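Local coordinates for protein proline dehydrogenase (Deinococcus radiodurans, PDB 4H6Q) that oxidises L-proline to delta-1-pyrroline-5-carboxylate with the help of FAD, passing the electrons to a quinone in the first step of proline breakdown to glutamate, at residues A45-A48 against V49-L52; D80-K83 against L84-A88; V217-H220 against L221-G224; V209-N212 against Y213-L216; A289-S292 against R293-E297. All blocks are in the same frame, centred on the assembly; numbering follows the deposited sequence. Where two conformers were deposited one is given.

Contact 1. Residues A45-A48 against V49-L52; sequences AIQA and VQAL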
# COMPACT_ATOMS: atom_id res chain seq x y z
N ALA A 45 12.96 -1.76 -10.21
CA ALA A 45 12.35 -1.68 -8.91
C ALA A 45 13.31 -2.21 -7.81
O ALA A 45 13.42 -1.63 -6.73
CB ALA A 45 11.02 -2.50 -8.91
N ILE A 46 13.98 -3.32 -8.09
CA ILE A 46 14.91 -3.91 -7.13
C ILE A 46 16.06 -2.92 -6.86
O ILE A 46 16.47 -2.70 -5.71
CB ILE A 46 15.48 -5.25 -7.67
CG1 ILE A 46 14.36 -6.30 -7.82
CG2 ILE A 46 16.68 -5.75 -6.82
CD1 ILE A 46 13.57 -6.55 -6.56
N GLN A 47 16.58 -2.30 -7.91
CA GLN A 47 17.64 -1.29 -7.75
C GLN A 47 17.16 -0.11 -6.87
O GLN A 47 17.92 0.39 -6.02
CB GLN A 47 18.14 -0.78 -9.10
CG GLN A 47 19.01 -1.82 -9.83
CD GLN A 47 19.23 -1.51 -11.30
OE1 GLN A 47 18.61 -0.60 -11.86
NE2 GLN A 47 20.12 -2.28 -11.95
N ALA A 48 15.91 0.31 -7.05
CA ALA A 48 15.39 1.41 -6.26
C ALA A 48 15.24 0.99 -4.81
O ALA A 48 15.52 1.79 -3.90
CB ALA A 48 14.05 1.91 -6.83
N VAL A 49 14.79 -0.24 -4.53
CA VAL A 49 14.72 -0.71 -3.15
C VAL A 49 16.10 -0.81 -2.52
O VAL A 49 16.29 -0.40 -1.36
CB VAL A 49 13.97 -2.05 -3.02
CG1 VAL A 49 14.03 -2.59 -1.56
CG2 VAL A 49 12.52 -1.86 -3.44
N GLN A 50 17.11 -1.28 -3.27
CA GLN A 50 18.46 -1.35 -2.73
C GLN A 50 18.98 0.05 -2.37
O GLN A 50 19.64 0.23 -1.34
CB GLN A 50 19.38 -2.06 -3.72
CG GLN A 50 19.06 -3.56 -3.83
CD GLN A 50 19.84 -4.26 -4.88
OE1 GLN A 50 20.17 -3.66 -5.93
NE2 GLN A 50 20.14 -5.53 -4.65
N ALA A 51 18.65 1.04 -3.19
CA ALA A 51 19.04 2.41 -2.89
C ALA A 51 18.36 2.92 -1.62
O ALA A 51 19.01 3.60 -0.82
CB ALA A 51 18.80 3.36 -4.08
N LEU A 52 17.06 2.64 -1.44
CA LEU A 52 16.38 3.03 -0.21
C LEU A 52 17.02 2.37 1.01
O LEU A 52 17.24 3.03 2.04
CB LEU A 52 14.88 2.64 -0.27
CG LEU A 52 14.01 3.48 -1.20
CD1 LEU A 52 12.68 2.76 -1.44
CD2 LEU A 52 13.76 4.85 -0.57
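Val-49 turns its CG2 branch back along the helix until it lies 3.4 Å from the carbonyl O of Ala-45, the same oxygen that its own backbone N bonds at 2.9 Å. The torsion explains this: with CG1 opposite the backbone N (chi1 175°), CG2 is left beside that N, over the preceding turn. This is the tight side of helix 42-54. Ala-45 and Val-49 are both buried and both rest on Leu-61 of strand 58-63, while Ala-45 and Ala-48 meet Leu-281 of strand 277-283; the short alanines probably let the helix sit close to the strands. Leu-52 follows one turn on, its CG 3.5 Å from Ala-48 O, and touches Val-279.

The other side is looser and faces solvent more. Gln-47 is exposed, and Gln-50 runs back beside it as an extended chain, CG 3.3 Å from Ile-46 O. The side chains of Gln-50 and Ile-46 slant across each other, Gln-50 CD 4.0 Å from Ile-46 CG2, a loose touch in the conformer of Ile-46 given here. An alanine in place of Gln-50 would probably leave the CG2 methyl of Ile-46 and the backbone oxygen beneath without their cover on this flank. Underneath, four i to i+4 backbone bonds run without a break, among them the bond from Gln-50 N to Ile-46 O at 2.9 Å. Here the amphipathic helix precedes the first strand of the beta8-alpha8 barrel and lies against its first and last strands.

Contact 2. Residues D80-K83 against L84-A88; sequences DVIK and LIEAA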
# COMPACT_ATOMS: atom_id res chain seq x y z
N ASP A 80 3.00 -12.27 -12.67
CA ASP A 80 4.02 -11.24 -12.66
C ASP A 80 4.37 -10.73 -11.28
O ASP A 80 5.54 -10.43 -10.99
CB ASP A 80 3.62 -10.11 -13.59
CG ASP A 80 3.65 -10.50 -15.05
OD1 ASP A 80 4.34 -11.47 -15.41
OD2 ASP A 80 3.03 -9.77 -15.86
N VAL A 81 3.40 -10.70 -10.38
CA VAL A 81 3.69 -10.38 -8.96
C VAL A 81 4.52 -11.50 -8.32
O VAL A 81 5.47 -11.20 -7.57
CB VAL A 81 2.39 -10.13 -8.16
CG1 VAL A 81 2.70 -9.91 -6.69
CG2 VAL A 81 1.62 -8.92 -8.73
N ILE A 82 4.21 -12.76 -8.65
CA ILE A 82 5.05 -13.87 -8.17
C ILE A 82 6.47 -13.75 -8.71
O ILE A 82 7.44 -13.99 -7.97
CB ILE A 82 4.37 -15.21 -8.43
CG1 ILE A 82 3.16 -15.31 -7.49
CG2 ILE A 82 5.32 -16.41 -8.23
CD1 ILE A 82 2.09 -16.38 -7.82
N LYS A 83 6.65 -13.38 -9.99
CA LYS A 83 8.00 -13.19 -10.55
C LYS A 83 8.73 -12.10 -9.77
O LYS A 83 9.94 -12.20 -9.49
CB LYS A 83 7.94 -12.81 -12.03
CG LYS A 83 7.52 -13.94 -12.92
CD LYS A 83 7.48 -13.47 -14.38
CE LYS A 83 6.84 -14.53 -15.29
NZ LYS A 83 6.05 -15.54 -14.49
N LEU A 84 8.03 -11.05 -9.39
CA LEU A 84 8.62 -9.98 -8.58
C LEU A 84 9.09 -10.51 -7.24
O LEU A 84 10.19 -10.20 -6.78
CB LEU A 84 7.57 -8.89 -8.40
CG LEU A 84 7.89 -7.83 -7.36
CD1 LEU A 84 9.07 -6.97 -7.80
CD2 LEU A 84 6.63 -7.00 -7.06
N ILE A 85 8.23 -11.27 -6.56
CA ILE A 85 8.60 -11.82 -5.24
C ILE A 85 9.83 -12.73 -5.37
O ILE A 85 10.74 -12.69 -4.52
CB ILE A 85 7.39 -12.60 -4.64
CG1 ILE A 85 6.27 -11.63 -4.28
CG2 ILE A 85 7.79 -13.46 -3.47
CD1 ILE A 85 4.91 -12.32 -4.08
N GLU A 86 9.88 -13.58 -6.40
CA GLU A 86 11.07 -14.42 -6.62
C GLU A 86 12.31 -13.58 -6.82
O GLU A 86 13.38 -13.88 -6.26
CB GLU A 86 10.88 -15.36 -7.83
CG GLU A 86 9.75 -16.40 -7.67
CD GLU A 86 10.07 -17.57 -6.80
OE1 GLU A 86 11.10 -17.55 -6.07
OE2 GLU A 86 9.29 -18.55 -6.85
N ALA A 87 12.21 -12.52 -7.61
CA ALA A 87 13.37 -11.68 -7.90
C ALA A 87 13.82 -10.92 -6.66
O ALA A 87 15.04 -10.78 -6.42
CB ALA A 87 13.05 -10.70 -9.07
N ALA A 88 12.88 -10.40 -5.88
CA ALA A 88 13.25 -9.73 -4.62
C ALA A 88 14.00 -10.67 -3.68
O ALA A 88 15.10 -10.36 -3.21
CB ALA A 88 12.00 -9.17 -3.92
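Leu-84, Ile-85, Glu-86 and Ala-87 each send their backbone N to the carbonyl four residues back, in regular alpha-helical fashion; the straightest of these bonds, Glu-86 N to Ile-82 O at 2.9 Å, has an N-H...O angle of 169°. On the buried flank the CG1 methyl of Val-81 meets CD1 of Ile-85 at 4.2 Å, the two side chains crossing at a slant. Ile-85 folds CG1 in beside its own backbone N (chi1 -68°), which brings that carbon to 3.4 Å from Val-81 O. Leu-84 is closer still to the backbone, its CB 3.2 Å from Val-81 O, and its branches go inward to Val-97 and Leu-61 of the strands beneath helix 71-90.

Glu-86 occupies the polar flank. Its chain bends at chi2 (-77°) after CG has passed 3.4 Å from Ile-82 O, and its carboxylate is taken by partners beyond this helix: a salt bridge from OE2 to Lys-126 and a hydrogen bond between OE1 and Tyr-130 OH. The chemistry is therefore mixed: aliphatic groups pack on the barrel strands and on helix 115-129, and Glu-86, through Lys-126, adds a charged tie to that same neighbouring helix.

Contact 3. Residues V217-H220 against L221-G224; sequences VFQH and LKAG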
# COMPACT_ATOMS: atom_id res chain seq x y z
N VAL A 217 -5.26 5.83 13.62
CA VAL A 217 -3.90 5.50 14.04
C VAL A 217 -3.87 5.28 15.55
O VAL A 217 -3.31 4.27 16.01
CB VAL A 217 -2.92 6.62 13.63
CG1 VAL A 217 -1.55 6.45 14.33
CG2 VAL A 217 -2.74 6.65 12.12
N PHE A 218 -4.44 6.21 16.31
CA PHE A 218 -4.34 6.16 17.76
C PHE A 218 -5.08 4.93 18.30
O PHE A 218 -4.60 4.24 19.23
CB PHE A 218 -4.92 7.43 18.40
CG PHE A 218 -4.13 8.68 18.09
CD1 PHE A 218 -2.88 8.63 17.46
CD2 PHE A 218 -4.68 9.93 18.39
CE1 PHE A 218 -2.18 9.84 17.18
CE2 PHE A 218 -3.98 11.14 18.10
CZ PHE A 218 -2.74 11.08 17.50
N GLN A 219 -6.25 4.61 17.75
CA GLN A 219 -7.00 3.44 18.21
C GLN A 219 -6.27 2.14 17.86
O GLN A 219 -6.29 1.18 18.63
CB GLN A 219 -8.43 3.42 17.62
CG GLN A 219 -9.38 4.47 18.22
CD GLN A 219 -9.57 4.25 19.70
OE1 GLN A 219 -10.03 3.18 20.14
NE2 GLN A 219 -9.21 5.26 20.50
N HIS A 220 -5.64 2.10 16.69
CA HIS A 220 -4.92 0.90 16.29
C HIS A 220 -3.70 0.68 17.21
O HIS A 220 -3.44 -0.46 17.65
CB HIS A 220 -4.48 0.93 14.82
CG HIS A 220 -4.53 -0.42 14.18
ND1 HIS A 220 -5.67 -1.21 14.21
CD2 HIS A 220 -3.60 -1.12 13.47
CE1 HIS A 220 -5.44 -2.33 13.52
NE2 HIS A 220 -4.20 -2.29 13.06
N LEU A 221 -2.99 1.77 17.51
CA LEU A 221 -1.84 1.68 18.41
C LEU A 221 -2.26 1.29 19.82
O LEU A 221 -1.59 0.48 20.50
CB LEU A 221 -1.09 3.00 18.45
CG LEU A 221 -0.34 3.35 17.16
CD1 LEU A 221 0.17 4.79 17.27
CD2 LEU A 221 0.84 2.37 16.90
N LYS A 222 -3.37 1.84 20.31
CA LYS A 222 -3.80 1.51 21.67
C LYS A 222 -4.21 0.04 21.74
O LYS A 222 -4.09 -0.60 22.82
CB LYS A 222 -4.97 2.40 22.12
CG LYS A 222 -4.58 3.83 22.49
CD LYS A 222 -5.84 4.63 22.87
CE LYS A 222 -5.56 6.12 22.86
NZ LYS A 222 -6.64 6.92 23.47
N ALA A 223 -4.72 -0.48 20.62
CA ALA A 223 -5.15 -1.88 20.54
C ALA A 223 -3.95 -2.82 20.46
O ALA A 223 -4.10 -4.04 20.53
CB ALA A 223 -6.10 -2.09 19.33
N GLY A 224 -2.75 -2.25 20.29
CA GLY A 224 -1.56 -3.09 20.25
C GLY A 224 -1.31 -3.73 18.89
O GLY A 224 -0.53 -4.70 18.77
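Val-217 and Leu-221 meet one turn apart in a local apolar contact at the C-terminal end of helix 206-222, the helix of a beta-alpha-beta unit that joins strand 188-191 to strand 227-230. The two side chains lie side by side and point the same way, CG1 of Val-217 3.8 Å from CD1 of Leu-221. Val-217 holds CG1 opposite its backbone N (chi1 167°), which directs this methyl along the helix to its neighbour; Leu-221 sets CG 3.3 Å from Val-217 O, the oxygen that its own N bonds at 2.9 Å. Both residues are buried: Val-217 rests on Val-229 and Met-190, Leu-221 on Thr-227 and on Phe-243 of helix 234-246.

His-220 is buried too, but its ring is held by polar groups at both nitrogens, NE2 by the backbone O of Pro-186 and ND1 by Arg-178, which should fix the ring's rotation. Phe-218 stacks on Phe-243.

Solvent lies on the flank of Gln-219 and Lys-222. There the extended aliphatic chain of Lys-222 begins with CG 3.3 Å from Phe-218 O. The helical ladder fades in its last turn: Ala-223 N still reaches Gln-219 O at 3.0 Å, but at a bent 142°. Gly-224 then takes a positive phi of 82°, where a side chain would jam against the carbonyl O of Ala-223. Two bonds reach back into the last turn, one of them from Gly-224 N to Leu-221 O at 3.0 Å. This reversal is a Schellman motif, a classic glycine ending of an alpha helix, here just before the chain enters the next barrel strand.

Contact 4. Residues V209-N212 against Y213-L216; sequences VDQN and YRRL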
# COMPACT_ATOMS: atom_id res chain seq x y z
N VAL A 209 -11.46 14.60 7.70
CA VAL A 209 -10.56 13.55 7.19
C VAL A 209 -9.32 13.46 8.05
O VAL A 209 -8.87 12.35 8.42
CB VAL A 209 -10.15 13.84 5.73
CG1 VAL A 209 -9.17 12.75 5.22
CG2 VAL A 209 -11.39 13.86 4.86
N ASP A 210 -8.73 14.62 8.38
CA ASP A 210 -7.48 14.65 9.15
C ASP A 210 -7.68 14.21 10.62
O ASP A 210 -6.80 13.54 11.19
CB ASP A 210 -6.84 16.04 9.11
CG ASP A 210 -6.31 16.39 7.72
OD1 ASP A 210 -6.24 15.48 6.84
OD2 ASP A 210 -5.99 17.60 7.51
N GLN A 211 -8.78 14.62 11.25
CA GLN A 211 -9.08 14.17 12.60
C GLN A 211 -9.34 12.68 12.65
O GLN A 211 -8.87 11.97 13.56
CB GLN A 211 -10.25 14.93 13.20
CG GLN A 211 -10.24 14.81 14.71
CD GLN A 211 -8.86 15.21 15.35
OE1 GLN A 211 -8.16 16.16 14.90
NE2 GLN A 211 -8.48 14.48 16.38
N ASN A 212 -10.10 12.19 11.66
CA ASN A 212 -10.45 10.77 11.63
C ASN A 212 -9.20 9.94 11.40
O ASN A 212 -9.10 8.81 11.90
CB ASN A 212 -11.52 10.49 10.56
CG ASN A 212 -12.27 9.22 10.83
OD1 ASN A 212 -12.74 9.01 11.96
ND2 ASN A 212 -12.43 8.36 9.82
N TYR A 213 -8.23 10.49 10.65
CA TYR A 213 -6.94 9.84 10.46
C TYR A 213 -6.25 9.59 11.80
O TYR A 213 -5.78 8.45 12.10
CB TYR A 213 -6.06 10.68 9.52
CG TYR A 213 -4.79 9.96 9.11
CD1 TYR A 213 -4.71 9.29 7.90
CD2 TYR A 213 -3.66 9.93 9.96
CE1 TYR A 213 -3.55 8.61 7.51
CE2 TYR A 213 -2.52 9.28 9.58
CZ TYR A 213 -2.47 8.60 8.38
OH TYR A 213 -1.32 7.91 8.05
N ARG A 214 -6.18 10.62 12.63
CA ARG A 214 -5.62 10.46 13.97
C ARG A 214 -6.37 9.40 14.78
O ARG A 214 -5.72 8.59 15.43
CB ARG A 214 -5.60 11.80 14.71
CG ARG A 214 -4.66 12.81 14.09
CD ARG A 214 -4.84 14.16 14.78
NE ARG A 214 -3.81 15.14 14.44
CZ ARG A 214 -3.80 15.86 13.34
NH1 ARG A 214 -4.78 15.73 12.44
NH2 ARG A 214 -2.80 16.74 13.16
N ARG A 215 -7.71 9.42 14.77
CA ARG A 215 -8.46 8.42 15.54
C ARG A 215 -8.11 7.01 15.08
O ARG A 215 -7.94 6.12 15.91
CB ARG A 215 -9.99 8.67 15.43
CG ARG A 215 -10.45 9.98 16.05
CD ARG A 215 -11.99 10.04 16.13
NE ARG A 215 -12.58 10.27 14.81
CZ ARG A 215 -13.13 11.42 14.42
NH1 ARG A 215 -13.19 12.44 15.26
NH2 ARG A 215 -13.63 11.54 13.20
N LEU A 216 -7.98 6.79 13.77
CA LEU A 216 -7.66 5.45 13.28
C LEU A 216 -6.28 4.99 13.80
O LEU A 216 -6.12 3.85 14.27
CB LEU A 216 -7.66 5.41 11.74
CG LEU A 216 -9.04 5.26 11.12
CD1 LEU A 216 -8.92 5.56 9.64
CD2 LEU A 216 -9.59 3.82 11.34
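Asn-212 and Arg-215 clasp each other across one turn of helix 206-222, the helical link of a beta-alpha-beta unit in the barrel. The polar side-chain contacts come first. Arg-215 bends at chi3 (-74°), which brings its guanidinium back side-on so that two nitrogens grip one oxygen: NE donates at 3.1 Å to a lone pair of Asn-212 OD1, in the amide plane, and NH2 donates to the same OD1 at 3.0 Å from a tilted direction. OD1 lies nearly in the guanidinium plane, although the amide itself is turned 58° against it. With ND2 bonded to Ser-169 O, the buried amide is satisfied at both ends, which probably fixes which way round it sits.

A second, looser polar contact runs from Arg-214 to the backbone carbonyl of Asp-210. NH1 reaches Asp-210 O in a weak bond at 3.2 Å, and the Arg-214 backbone N makes another weak one to that oxygen. The stronger charge partners lie beyond this turn: Arg-214 NE pairs with Asp-239, and Asp-210 OD1 with Lys-192, itself an FAD-binding residue.

Among the packing contacts, the Gln-211 amide touches the aliphatic part of Arg-214, OE1 3.9 Å from CD, the chains crossing at about a right angle. Tyr-213 heads inward to Met-190 and Thr-231, both FAD-binding residues, and its OH makes a weak hydrogen bond to Ala-230 O. At its root, Tyr-213 CB lies 3.4 Å from Asp-210 O.

Contact 5. Residues A289-S292 against R293-E297; sequences AYFS and RRIAE. With TFB (tetrahydrofuran-2-carboxylic acid), chain D; FAD (flavin-adenine dinucleotide), chain C.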
# COMPACT_ATOMS: atom_id res chain seq x y z
N ALA A 289 -2.54 5.28 -14.46
CA ALA A 289 -3.57 5.52 -13.45
C ALA A 289 -2.96 6.07 -12.15
O ALA A 289 -3.36 7.11 -11.61
CB ALA A 289 -4.39 4.25 -13.16
N TYR A 290 -1.96 5.36 -11.62
CA TYR A 290 -1.28 5.77 -10.40
C TYR A 290 -0.67 7.17 -10.59
O TYR A 290 -0.80 8.07 -9.72
CB TYR A 290 -0.21 4.73 -10.04
CG TYR A 290 0.67 5.06 -8.87
CD1 TYR A 290 0.46 4.43 -7.63
CD2 TYR A 290 1.75 5.94 -8.98
CE1 TYR A 290 1.25 4.70 -6.54
CE2 TYR A 290 2.58 6.18 -7.86
CZ TYR A 290 2.30 5.58 -6.66
OH TYR A 290 3.08 5.79 -5.52
N PHE A 291 0.05 7.36 -11.70
CA PHE A 291 0.68 8.65 -11.94
C PHE A 291 -0.38 9.79 -12.06
O PHE A 291 -0.18 10.90 -11.53
CB PHE A 291 1.51 8.56 -13.21
CG PHE A 291 2.08 9.86 -13.69
CD1 PHE A 291 2.86 10.68 -12.88
CD2 PHE A 291 1.86 10.24 -15.00
CE1 PHE A 291 3.43 11.86 -13.38
CE2 PHE A 291 2.42 11.42 -15.52
CZ PHE A 291 3.18 12.24 -14.70
N SER A 292 -1.52 9.52 -12.70
CA SER A 292 -2.57 10.53 -12.79
C SER A 292 -3.06 10.96 -11.41
O SER A 292 -3.31 12.17 -11.21
CB SER A 292 -3.73 10.08 -13.68
OG SER A 292 -4.55 9.13 -13.02
N ARG A 293 -3.14 10.02 -10.45
CA ARG A 293 -3.57 10.40 -9.11
C ARG A 293 -2.54 11.28 -8.43
O ARG A 293 -2.90 12.23 -7.73
CB ARG A 293 -3.90 9.15 -8.26
CG ARG A 293 -5.14 8.45 -8.75
CD ARG A 293 -5.59 7.34 -7.80
NE ARG A 293 -4.74 6.14 -7.83
CZ ARG A 293 -4.93 5.09 -8.63
NH1 ARG A 293 -5.87 5.09 -9.58
NH2 ARG A 293 -4.09 4.06 -8.55
N ARG A 294 -1.25 11.00 -8.64
CA ARG A 294 -0.19 11.86 -8.08
C ARG A 294 -0.30 13.27 -8.62
O ARG A 294 -0.13 14.26 -7.87
CB ARG A 294 1.20 11.30 -8.37
CG ARG A 294 1.44 9.85 -7.85
CD ARG A 294 1.27 9.71 -6.31
NE ARG A 294 -0.09 9.64 -5.76
CZ ARG A 294 -0.85 8.53 -5.74
NH1 ARG A 294 -0.47 7.42 -6.43
NH2 ARG A 294 -2.03 8.54 -5.12
N ILE A 295 -0.59 13.40 -9.92
CA ILE A 295 -0.74 14.73 -10.52
C ILE A 295 -1.96 15.46 -9.95
O ILE A 295 -1.88 16.66 -9.63
CB ILE A 295 -0.81 14.63 -12.07
CG1 ILE A 295 0.53 14.06 -12.61
CG2 ILE A 295 -1.25 15.97 -12.69
CD1 ILE A 295 1.79 14.89 -12.27
N ALA A 296 -3.09 14.77 -9.80
CA ALA A 296 -4.31 15.40 -9.31
C ALA A 296 -4.14 15.91 -7.89
O ALA A 296 -4.78 16.88 -7.48
CB ALA A 296 -5.45 14.42 -9.37
N GLU A 297 -3.26 15.26 -7.14
CA GLU A 297 -2.96 15.61 -5.74
C GLU A 297 -2.00 16.75 -5.56
O GLU A 297 -1.76 17.16 -4.43
CB GLU A 297 -2.33 14.40 -5.04
CG GLU A 297 -3.28 13.29 -4.80
CD GLU A 297 -2.54 12.00 -4.44
OE1 GLU A 297 -1.27 11.96 -4.44
OE2 GLU A 297 -3.22 11.01 -4.17
OA TFB D . -2.83 3.20 -3.38
CA TFB D . -2.60 4.54 -3.78
C TFB D . -2.72 4.67 -5.29
OB TFB D . -2.81 5.82 -5.79
CB TFB D . -1.24 4.89 -3.36
CG TFB D . -0.57 3.59 -3.24
CD TFB D . -1.61 2.56 -3.04
OXT TFB D . -2.73 3.64 -6.06
PA FAD C . -2.26 15.43 1.87
O1A FAD C . -3.07 16.18 2.94
O2A FAD C . -2.92 15.16 0.58
O5B FAD C . -0.94 16.07 1.52
C5B FAD C . -0.03 16.41 2.55
C4B FAD C . 1.24 17.04 2.03
O4B FAD C . 2.03 16.01 1.49
C3B FAD C . 1.05 17.98 0.90
O3B FAD C . 0.67 19.30 1.28
C2B FAD C . 2.37 17.90 0.23
O2B FAD C . 3.37 18.57 0.96
C1B FAD C . 2.63 16.43 0.29
N9A FAD C . 2.06 15.68 -0.82
C8A FAD C . 1.11 14.66 -0.75
N7A FAD C . 0.81 14.18 -1.95
C5A FAD C . 1.60 14.86 -2.87
C6A FAD C . 1.74 14.81 -4.24
N6A FAD C . 1.00 13.89 -5.04
N1A FAD C . 2.62 15.65 -4.82
C2A FAD C . 3.35 16.53 -4.11
N3A FAD C . 3.26 16.62 -2.77
C4A FAD C . 2.41 15.80 -2.16
N1 FAD C . -5.06 5.58 -0.38
C2 FAD C . -5.97 4.63 -0.71
O2 FAD C . -7.20 5.03 -0.93
N3 FAD C . -5.65 3.30 -0.80
C4 FAD C . -4.36 2.84 -0.56
O4 FAD C . -4.07 1.53 -0.68
C4X FAD C . -3.34 3.83 -0.21
N5 FAD C . -2.05 3.44 0.04
C5X FAD C . -1.15 4.42 0.41
C6 FAD C . 0.18 4.06 0.69
C7 FAD C . 1.11 5.04 1.10
C7M FAD C . 2.56 4.65 1.39
C8 FAD C . 0.68 6.39 1.22
C8M FAD C . 1.64 7.46 1.66
C9 FAD C . -0.64 6.74 0.91
C9A FAD C . -1.55 5.78 0.53
N10 FAD C . -2.88 6.16 0.27
C10 FAD C . -3.77 5.19 -0.12
C1' FAD C . -3.34 7.53 0.42
C2' FAD C . -3.43 8.37 -0.82
O2' FAD C . -2.41 7.90 -1.69
C3' FAD C . -3.43 9.75 -0.13
O3' FAD C . -4.68 10.33 0.06
C4' FAD C . -2.47 10.77 -0.62
O4' FAD C . -1.22 10.18 -0.48
C5' FAD C . -2.60 12.02 0.24
O5' FAD C . -1.34 12.36 0.72
P FAD C . -1.07 12.72 2.25
O1P FAD C . -1.63 11.77 3.36
O2P FAD C . 0.43 13.12 2.23
O3P FAD C . -1.76 14.15 2.52
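OB of the bound tetrahydrofuroic acid, a proline analogue, is gripped by three N-H groups from two successive arginines: Arg-293 NE at 2.8 Å, and Arg-294 NH1 and NH2 at 2.9 Å each. Both come from helix 288-296, which follows the last strand of the beta8-alpha8 barrel and lines the substrate site. Arg-293 NH2 takes the other carboxylate oxygen, OXT, and also pairs with Glu-66.

Arg-294 doubles back at chi2 and chi3, bringing NH1 over the centre of the Tyr-290 ring, 3.2 Å from CE1. The planes stand 72° apart, a cation-pi contact with CZ 12° off the ring normal. NE and NH2 of Arg-294 make a side-on, two-point salt bridge to the carboxylate of Glu-297, NE to OE1 at 2.9 Å. A leucine in place of Arg-294 would probably leave Glu-297 without its charged mate, the Tyr-290 face without its cation and the ligand carboxylate short of two bonds.

Farther from the pocket, Ile-295 CG1 sits over one face of the Phe-291 ring in a CH-pi contact. At the helix end the FAD adenine amine, N6A, donates to Glu-297 OE1 at 3.0 Å and to the backbone O of Arg-294 at 3.1 Å.

How the contacts relate
All five contacts are short runs within helices of one barrel enzyme, and they lie at very different distances from the ligands. Contact 5 forms part of the site itself, touching both the proline analogue and FAD. Contact 4 comes next, the Asp-210 side chain about 5 Å from FAD; contact 3 follows on the same helix, farther from the cofactor, the Val-217 side chain about 10 Å from FAD. Contacts 1 and 2 pack against each other, Ile-46 CD1 lying 3.7 Å from Ala-88 CA in the conformer given; the side chains of Leu-52 and Val-81 are each about 13 Å from the analogue. Contacts 1 and 4 lie on opposite sides of the chain's centre, their centres 32 Å apart.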